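Local coordinates for GGDEF family protein (Caulobacter vibrioides, PDB 3U2A) that is a GGDEF family protein whose modelled part folds as a PAS domain, a class of domain that commonly serves in sensing and signalling, at residues A22-P31 against R108-F119. Numbering follows the deposited sequence. Where two conformers were deposited one is given.
Sequences ADVALWIWEP and RAAGVVAPETKF
Asp-23, whose positive phi closes helix 12-22 in a Schellman motif, lays its side chain against the ring of Pro-115, OD2 lying 3.4 Å from CG. OD2 and Lys-118 NZ remain 4.8 Å apart; the lysine chain crosses the aspartate at about a right angle, its CE touching Asp-23 CB. With Ala-25 the strand pairing begins, its N and O exchanging hydrogen bonds with Val-113 O and N. Leu-26 follows on the opposite face, its CD2 pressed against Val-112 CG2 at 3.5 Å; Leu-19 of its own chain and Trp-10 of the second subunit also pack on it. Trp-27 has more surface covered by the partner segment than any other residue here. Its CG sits between backbone N and carbonyl carbon (chi1 58°), which swings the indole across to the partner strand. There the ring lies over the Gly-111 backbone, CA of Gly-111 making a CH-pi contact 3.9 Å from the five-membered ring's centroid. NE1 reaches Val-112 O, near the ring plane, in a weak bond of 3.0 Å, and CZ3 meets Ala-109 CB at 3.8 Å. Beyond Ile-28, Trp-29 N donates to Ala-109 O at 2.8 Å, almost straight (174°). A water joins Glu-30 OE2 to Arg-108 NE; OE2 also bridges to Arg-37 of the same chain, and Arg-108 NH2 to Glu-17 of the second subunit. Main-chain bonds thus satisfy buried polar groups of the central PAS strands, and the bare Gly-111 is consistent with an indole lying directly on the backbone, where a beta carbon would crowd its six-membered ring.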
# COMPACT_ATOMS: atom_id res chain seq x y z
N ALA A 22 -7.51 -2.33 -1.45
CA ALA A 22 -6.32 -3.07 -1.85
C ALA A 22 -6.05 -4.28 -0.95
O ALA A 22 -5.30 -5.17 -1.34
CB ALA A 22 -5.13 -2.13 -1.86
N ASP A 23 -6.68 -4.32 0.23
CA ASP A 23 -6.44 -5.35 1.25
C ASP A 23 -5.00 -5.27 1.78
O ASP A 23 -4.32 -6.28 1.90
CB ASP A 23 -6.73 -6.75 0.71
CG ASP A 23 -6.99 -7.76 1.82
OD1 ASP A 23 -7.48 -7.34 2.89
OD2 ASP A 23 -6.70 -8.97 1.62
N VAL A 24 -4.57 -4.05 2.06
CA VAL A 24 -3.20 -3.74 2.46
C VAL A 24 -3.23 -2.96 3.80
O VAL A 24 -4.24 -2.29 4.10
CB VAL A 24 -2.51 -2.90 1.32
CG1 VAL A 24 -1.37 -2.00 1.82
CG2 VAL A 24 -2.05 -3.81 0.19
N ALA A 25 -2.15 -3.01 4.57
CA ALA A 25 -2.02 -2.15 5.74
C ALA A 25 -0.67 -1.42 5.72
O ALA A 25 0.28 -1.84 5.05
CB ALA A 25 -2.19 -2.94 7.04
N LEU A 26 -0.61 -0.30 6.43
CA LEU A 26 0.64 0.42 6.59
C LEU A 26 1.18 0.16 7.99
O LEU A 26 0.41 -0.06 8.92
CB LEU A 26 0.41 1.91 6.37
CG LEU A 26 -0.25 2.34 5.04
CD1 LEU A 26 -0.47 3.85 4.99
CD2 LEU A 26 0.60 1.87 3.85
N TRP A 27 2.50 0.17 8.14
CA TRP A 27 3.12 -0.08 9.43
C TRP A 27 4.28 0.88 9.66
O TRP A 27 4.95 1.32 8.70
CB TRP A 27 3.59 -1.54 9.57
CG TRP A 27 4.58 -2.00 8.50
CD1 TRP A 27 4.28 -2.56 7.30
CD2 TRP A 27 6.01 -1.94 8.58
NE1 TRP A 27 5.44 -2.84 6.60
CE2 TRP A 27 6.52 -2.49 7.37
CE3 TRP A 27 6.92 -1.49 9.55
CZ2 TRP A 27 7.89 -2.58 7.10
CZ3 TRP A 27 8.29 -1.59 9.28
CH2 TRP A 27 8.77 -2.13 8.06
N ILE A 28 4.48 1.22 10.93
CA ILE A 28 5.67 1.93 11.40
C ILE A 28 6.21 1.18 12.61
O ILE A 28 5.45 0.85 13.53
CB ILE A 28 5.37 3.41 11.75
CG1 ILE A 28 4.95 4.18 10.49
CG2 ILE A 28 6.61 4.07 12.36
CD1 ILE A 28 4.40 5.56 10.75
N TRP A 29 7.51 0.93 12.61
CA TRP A 29 8.18 0.21 13.70
C TRP A 29 9.19 1.14 14.37
O TRP A 29 10.08 1.72 13.73
CB TRP A 29 8.83 -1.09 13.17
CG TRP A 29 9.85 -1.72 14.11
CD1 TRP A 29 11.15 -2.06 13.80
CD2 TRP A 29 9.65 -2.07 15.48
NE1 TRP A 29 11.77 -2.60 14.91
CE2 TRP A 29 10.87 -2.62 15.95
CE3 TRP A 29 8.57 -1.99 16.36
CZ2 TRP A 29 11.03 -3.07 17.27
CZ3 TRP A 29 8.73 -2.43 17.67
CH2 TRP A 29 9.95 -2.96 18.11
N GLU A 30 9.01 1.32 15.68
CA GLU A 30 9.88 2.22 16.45
C GLU A 30 10.55 1.45 17.57
O GLU A 30 9.98 1.31 18.66
CB GLU A 30 9.06 3.36 17.06
CG GLU A 30 8.36 4.29 16.09
CD GLU A 30 7.38 5.24 16.79
OE1 GLU A 30 7.31 5.24 18.04
OE2 GLU A 30 6.66 5.96 16.07
N PRO A 31 11.76 0.91 17.31
CA PRO A 31 12.42 0.12 18.36
C PRO A 31 12.71 0.90 19.64
O PRO A 31 12.72 0.30 20.71
CB PRO A 31 13.72 -0.36 17.69
CG PRO A 31 13.88 0.46 16.46
CD PRO A 31 12.51 0.88 16.04
N ARG A 108 14.03 4.09 12.96
CA ARG A 108 12.62 3.72 12.70
C ARG A 108 12.51 3.12 11.31
O ARG A 108 13.26 3.49 10.39
CB ARG A 108 11.73 4.97 12.74
CG ARG A 108 11.75 5.75 14.03
CD ARG A 108 11.53 7.23 13.77
NE ARG A 108 10.21 7.48 13.21
CZ ARG A 108 9.95 8.14 12.09
NH1 ARG A 108 10.93 8.66 11.35
NH2 ARG A 108 8.69 8.29 11.72
N ALA A 109 11.54 2.22 11.14
CA ALA A 109 11.22 1.64 9.83
C ALA A 109 9.73 1.81 9.54
O ALA A 109 8.92 1.95 10.46
CB ALA A 109 11.61 0.16 9.78
N ALA A 110 9.37 1.82 8.27
CA ALA A 110 7.96 1.93 7.88
C ALA A 110 7.74 1.21 6.56
O ALA A 110 8.69 0.97 5.81
CB ALA A 110 7.57 3.41 7.76
N GLY A 111 6.49 0.90 6.24
CA GLY A 111 6.21 0.29 4.96
C GLY A 111 4.80 -0.22 4.83
O GLY A 111 3.88 0.26 5.51
N VAL A 112 4.65 -1.18 3.92
CA VAL A 112 3.36 -1.80 3.62
C VAL A 112 3.37 -3.29 3.99
O VAL A 112 4.43 -3.93 4.00
CB VAL A 112 2.96 -1.61 2.12
CG1 VAL A 112 1.76 -2.47 1.73
CG2 VAL A 112 2.64 -0.15 1.86
N VAL A 113 2.20 -3.82 4.29
CA VAL A 113 2.04 -5.25 4.44
C VAL A 113 0.85 -5.66 3.57
O VAL A 113 -0.20 -4.99 3.55
CB VAL A 113 1.92 -5.71 5.92
CG1 VAL A 113 0.85 -4.93 6.67
CG2 VAL A 113 1.66 -7.20 6.00
N ALA A 114 1.06 -6.73 2.82
CA ALA A 114 0.11 -7.13 1.79
C ALA A 114 -0.08 -8.63 1.81
O ALA A 114 0.83 -9.36 2.19
CB ALA A 114 0.61 -6.69 0.44
N PRO A 115 -1.26 -9.11 1.38
CA PRO A 115 -1.45 -10.56 1.30
C PRO A 115 -0.72 -11.11 0.09
O PRO A 115 -0.79 -10.53 -0.99
CB PRO A 115 -2.96 -10.72 1.13
CG PRO A 115 -3.47 -9.41 0.71
CD PRO A 115 -2.43 -8.36 0.89
N GLU A 116 0.00 -12.21 0.26
CA GLU A 116 0.76 -12.72 -0.89
C GLU A 116 -0.15 -13.38 -1.95
O GLU A 116 0.26 -13.59 -3.10
CB GLU A 116 1.96 -13.57 -0.46
CG GLU A 116 1.68 -15.02 -0.29
CD GLU A 116 2.93 -15.86 -0.45
OE1 GLU A 116 4.05 -15.31 -0.36
OE2 GLU A 116 2.79 -17.09 -0.65
N THR A 117 -1.40 -13.66 -1.56
CA THR A 117 -2.44 -14.13 -2.47
C THR A 117 -2.76 -13.09 -3.56
O THR A 117 -3.42 -13.41 -4.56
CB THR A 117 -3.72 -14.56 -1.69
OG1 THR A 117 -4.54 -15.38 -2.54
CG2 THR A 117 -4.53 -13.35 -1.19
N LYS A 118 -2.26 -11.87 -3.37
CA LYS A 118 -2.49 -10.75 -4.30
C LYS A 118 -1.18 -10.06 -4.70
O LYS A 118 -1.05 -9.58 -5.83
CB LYS A 118 -3.44 -9.73 -3.67
CG LYS A 118 -4.83 -10.27 -3.33
CD LYS A 118 -5.49 -9.48 -2.20
CE LYS A 118 -6.04 -8.15 -2.68
NZ LYS A 118 -7.48 -8.26 -3.03
N PHE A 119 -0.23 -10.01 -3.77
CA PHE A 119 1.05 -9.34 -3.98
C PHE A 119 2.23 -10.28 -3.71
O PHE A 119 2.17 -11.09 -2.78
CB PHE A 119 1.16 -8.10 -3.09
CG PHE A 119 0.02 -7.11 -3.26
CD1 PHE A 119 0.16 -6.01 -4.11
CD2 PHE A 119 -1.18 -7.28 -2.57
CE1 PHE A 119 -0.88 -5.10 -4.26
CE2 PHE A 119 -2.23 -6.37 -2.72
CZ PHE A 119 -2.08 -5.28 -3.57
O HOH W 1 7.66 7.57 14.22